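Local structure of putative enzyme related to aldose 1-epimerase (Salmonella typhimurium, 2HTA) at residues P97-A102 and E282-T287. The protein probably interconverts the alpha and beta anomers of glucose 6-phosphate and related hexose 6-phosphates, acting as a mutarotase of the aldose 1-epimerase family. Residues are numbered along the deposited sequence; the frame is centred on the assembly and turned at random.
Sequences PWFGPA and ETVYAT
One face of the Phe99 ring takes the CG1 methyl of Val284, and the ring's edge meets the Glu282 carboxylate. Val284 CG1 lies 4.1 Å from the centroid of the Phe99 ring and 18° off its normal, a CH-pi contact displaced toward the CD2-CE2 rim. The CB of Ala286 comes in obliquely, 3.6 Å from CD2 of Phe99. At the other end of the ring, OE1 of Glu282 lies near the ring plane, 3.3 Å from CE1 of Phe99. The carboxylate and ring planes are turned 72° from each other. No hydrogen bond joins the two segments, and OE1, buried here, has no hydrogen-bonding partner in the model. Glu282, the proposed active-site glutamate, sits on strand 278-286 of the large antiparallel beta-sandwich of the galactose mutarotase fold, and Phe99 reaches it from the long loop after strand 94-95. The side chain of His179, likewise assigned to the active site, touches Glu282 from the adjacent strand 172-183. With CG anti to its backbone N (chi1 174°), Phe99 sends its ring out to the strand, spanning Glu282, Val284 and Ala286, whose CB atoms all point toward the loop, while Glu282 runs extended beyond CG, which carries its carboxylate up to the ring edge. His110 also meets the Phe99 ring, and the Thr175 hydroxyl is hydrogen-bonded to the backbone N of Phe99.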
ATOM      1  N   PRO A  97       2.289  -0.681  13.891  1.00 18.08           N
ATOM      2  CA  PRO A  97       1.697  -1.898  14.416  1.00 18.59           C
ATOM      3  C   PRO A  97       0.200  -1.796  14.744  1.00 18.34           C
ATOM      4  O   PRO A  97      -0.294  -2.621  15.513  1.00 17.47           O
ATOM      5  CB  PRO A  97       2.532  -2.138  15.693  1.00 17.45           C
ATOM      6  CG  PRO A  97       2.773  -0.723  16.229  1.00 19.85           C
ATOM      7  CD  PRO A  97       2.819   0.175  14.985  1.00 19.28           C
ATOM      8  N   TRP A  98      -0.525  -0.832  14.168  1.00 18.23           N
ATOM      9  CA  TRP A  98      -1.997  -0.910  14.179  1.00 19.11           C
ATOM     10  C   TRP A  98      -2.582  -0.479  12.878  1.00 20.08           C
ATOM     11  O   TRP A  98      -1.943   0.246  12.119  1.00 21.68           O
ATOM     12  CB  TRP A  98      -2.663  -0.152  15.379  1.00 20.47           C
ATOM     13  CG  TRP A  98      -2.432   1.342  15.335  1.00 20.79           C
ATOM     14  CD1 TRP A  98      -3.213   2.297  14.704  1.00 20.25           C
ATOM     15  CD2 TRP A  98      -1.338   2.032  15.921  1.00 19.80           C
ATOM     16  NE1 TRP A  98      -2.661   3.546  14.882  1.00 19.64           N
ATOM     17  CE2 TRP A  98      -1.517   3.422  15.633  1.00 21.20           C
ATOM     18  CE3 TRP A  98      -0.257   1.633  16.726  1.00 20.58           C
ATOM     19  CZ2 TRP A  98      -0.613   4.408  16.066  1.00 20.62           C
ATOM     20  CZ3 TRP A  98       0.649   2.626  17.161  1.00 22.30           C
ATOM     21  CH2 TRP A  98       0.460   3.989  16.822  1.00 22.20           C
ATOM     22  N   PHE A  99      -3.756  -0.996  12.580  1.00 20.54           N
ATOM     23  CA  PHE A  99      -4.511  -0.606  11.405  1.00 21.05           C
ATOM     24  C   PHE A  99      -5.667   0.314  11.873  1.00 21.27           C
ATOM     25  O   PHE A  99      -6.323   0.032  12.887  1.00 21.27           O
ATOM     26  CB  PHE A  99      -5.102  -1.857  10.717  1.00 21.37           C
ATOM     27  CG  PHE A  99      -6.027  -1.523   9.575  1.00 21.18           C
ATOM     28  CD1 PHE A  99      -5.530  -0.902   8.409  1.00 23.76           C
ATOM     29  CD2 PHE A  99      -7.391  -1.735   9.688  1.00 24.96           C
ATOM     30  CE1 PHE A  99      -6.395  -0.578   7.356  1.00 24.09           C
ATOM     31  CE2 PHE A  99      -8.259  -1.392   8.645  1.00 23.57           C
ATOM     32  CZ  PHE A  99      -7.721  -0.828   7.459  1.00 23.92           C
ATOM     33  N   GLY A 100      -5.884   1.394  11.143  1.00 20.65           N
ATOM     34  CA  GLY A 100      -7.040   2.289  11.346  1.00 22.50           C
ATOM     35  C   GLY A 100      -6.760   3.277  12.484  1.00 21.90           C
ATOM     36  O   GLY A 100      -5.627   3.453  12.906  1.00 20.96           O
ATOM     37  N   PRO A 101      -7.803   3.898  13.013  1.00 23.74           N
ATOM     38  CA  PRO A 101      -7.596   4.924  14.057  1.00 23.13           C
ATOM     39  C   PRO A 101      -6.853   4.410  15.285  1.00 21.87           C
ATOM     40  O   PRO A 101      -7.100   3.274  15.723  1.00 21.84           O
ATOM     41  CB  PRO A 101      -9.030   5.359  14.393  1.00 24.64           C
ATOM     42  CG  PRO A 101      -9.818   5.063  13.217  1.00 26.24           C
ATOM     43  CD  PRO A 101      -9.231   3.737  12.653  1.00 24.87           C
ATOM     44  N   ALA A 102      -5.917   5.191  15.819  1.00 20.81           N
ATOM     45  CA  ALA A 102      -5.141   4.794  17.013  1.00 22.59           C
ATOM     46  C   ALA A 102      -6.053   4.612  18.191  1.00 22.26           C
ATOM     47  O   ALA A 102      -7.000   5.389  18.352  1.00 23.23           O
ATOM     48  CB  ALA A 102      -4.148   5.871  17.401  1.00 22.73           C
ATOM     49  N   GLU A 282      -7.058  -3.391   0.147  1.00 18.22           N
ATOM     50  CA  GLU A 282      -6.006  -3.482   1.154  1.00 17.51           C
ATOM     51  C   GLU A 282      -5.945  -4.891   1.720  1.00 17.29           C
ATOM     52  O   GLU A 282      -6.996  -5.486   1.987  1.00 18.18           O
ATOM     53  CB  GLU A 282      -6.350  -2.511   2.298  1.00 18.13           C
ATOM     54  CG  GLU A 282      -6.672  -1.113   1.769  1.00 17.67           C
ATOM     55  CD  GLU A 282      -7.098  -0.167   2.878  1.00 22.15           C
ATOM     56  OE1 GLU A 282      -6.752  -0.403   4.042  1.00 25.54           O
ATOM     57  OE2 GLU A 282      -7.736   0.849   2.554  1.00 23.01           O
ATOM     58  N   THR A 283      -4.744  -5.396   1.941  1.00 17.80           N
ATOM     59  CA  THR A 283      -4.545  -6.681   2.661  1.00 16.83           C
ATOM     60  C   THR A 283      -4.437  -6.359   4.122  1.00 18.76           C
ATOM     61  O   THR A 283      -3.555  -5.582   4.530  1.00 16.77           O
ATOM     62  CB  THR A 283      -3.254  -7.382   2.231  1.00 17.99           C
ATOM     63  OG1 THR A 283      -3.279  -7.571   0.809  1.00 16.31           O
ATOM     64  CG2 THR A 283      -3.165  -8.738   2.883  1.00 16.91           C
ATOM     65  N   VAL A 284      -5.292  -6.969   4.928  1.00 18.66           N
ATOM     66  CA  VAL A 284      -5.515  -6.441   6.295  1.00 17.55           C
ATOM     67  C   VAL A 284      -5.525  -7.531   7.354  1.00 17.59           C
ATOM     68  O   VAL A 284      -6.018  -8.620   7.117  1.00 18.91           O
ATOM     69  CB  VAL A 284      -6.836  -5.600   6.340  1.00 19.06           C
ATOM     70  CG1 VAL A 284      -7.219  -5.148   7.787  1.00 19.17           C
ATOM     71  CG2 VAL A 284      -6.754  -4.346   5.405  1.00 17.90           C
ATOM     72  N   TYR A 285      -4.995  -7.234   8.546  1.00 18.41           N
ATOM     73  CA  TYR A 285      -5.131  -8.154   9.664  1.00 18.41           C
ATOM     74  C   TYR A 285      -5.655  -7.266  10.798  1.00 19.41           C
ATOM     75  O   TYR A 285      -4.870  -6.654  11.473  1.00 19.42           O
ATOM     76  CB  TYR A 285      -3.791  -8.765  10.010  1.00 18.34           C
ATOM     77  CG  TYR A 285      -3.962 -10.092  10.746  1.00 18.12           C
ATOM     78  CD1 TYR A 285      -3.606 -11.307  10.141  1.00 18.56           C
ATOM     79  CD2 TYR A 285      -4.567 -10.133  12.010  1.00 16.72           C
ATOM     80  CE1 TYR A 285      -3.788 -12.578  10.788  1.00 18.91           C
ATOM     81  CE2 TYR A 285      -4.749 -11.408  12.689  1.00 21.63           C
ATOM     82  CZ  TYR A 285      -4.340 -12.601  12.085  1.00 23.52           C
ATOM     83  OH  TYR A 285      -4.491 -13.827  12.738  1.00 23.48           O
ATOM     84  N   ALA A 286      -6.979  -7.102  10.882  1.00 22.43           N
ATOM     85  CA  ALA A 286      -7.563  -6.076  11.816  1.00 23.08           C
ATOM     86  C   ALA A 286      -8.589  -6.679  12.841  1.00 22.39           C
ATOM     87  O   ALA A 286      -8.662  -6.228  14.002  1.00 24.14           O
ATOM     88  CB  ALA A 286      -8.198  -4.932  11.072  1.00 22.46           C
ATOM     89  N   THR A 287      -9.415  -7.616  12.413  1.00 20.89           N
ATOM     90  CA  THR A 287     -10.524  -8.054  13.267  1.00 20.81           C
ATOM     91  C   THR A 287     -10.088  -8.974  14.446  1.00 21.82           C
ATOM     92  O   THR A 287     -10.916  -9.308  15.323  1.00 21.86           O
ATOM     93  CB  THR A 287     -11.676  -8.707  12.445  1.00 20.46           C
ATOM     94  OG1 THR A 287     -11.135  -9.771  11.675  1.00 20.11           O
ATOM     95  CG2 THR A 287     -12.272  -7.773  11.464  1.00 21.58           C
TER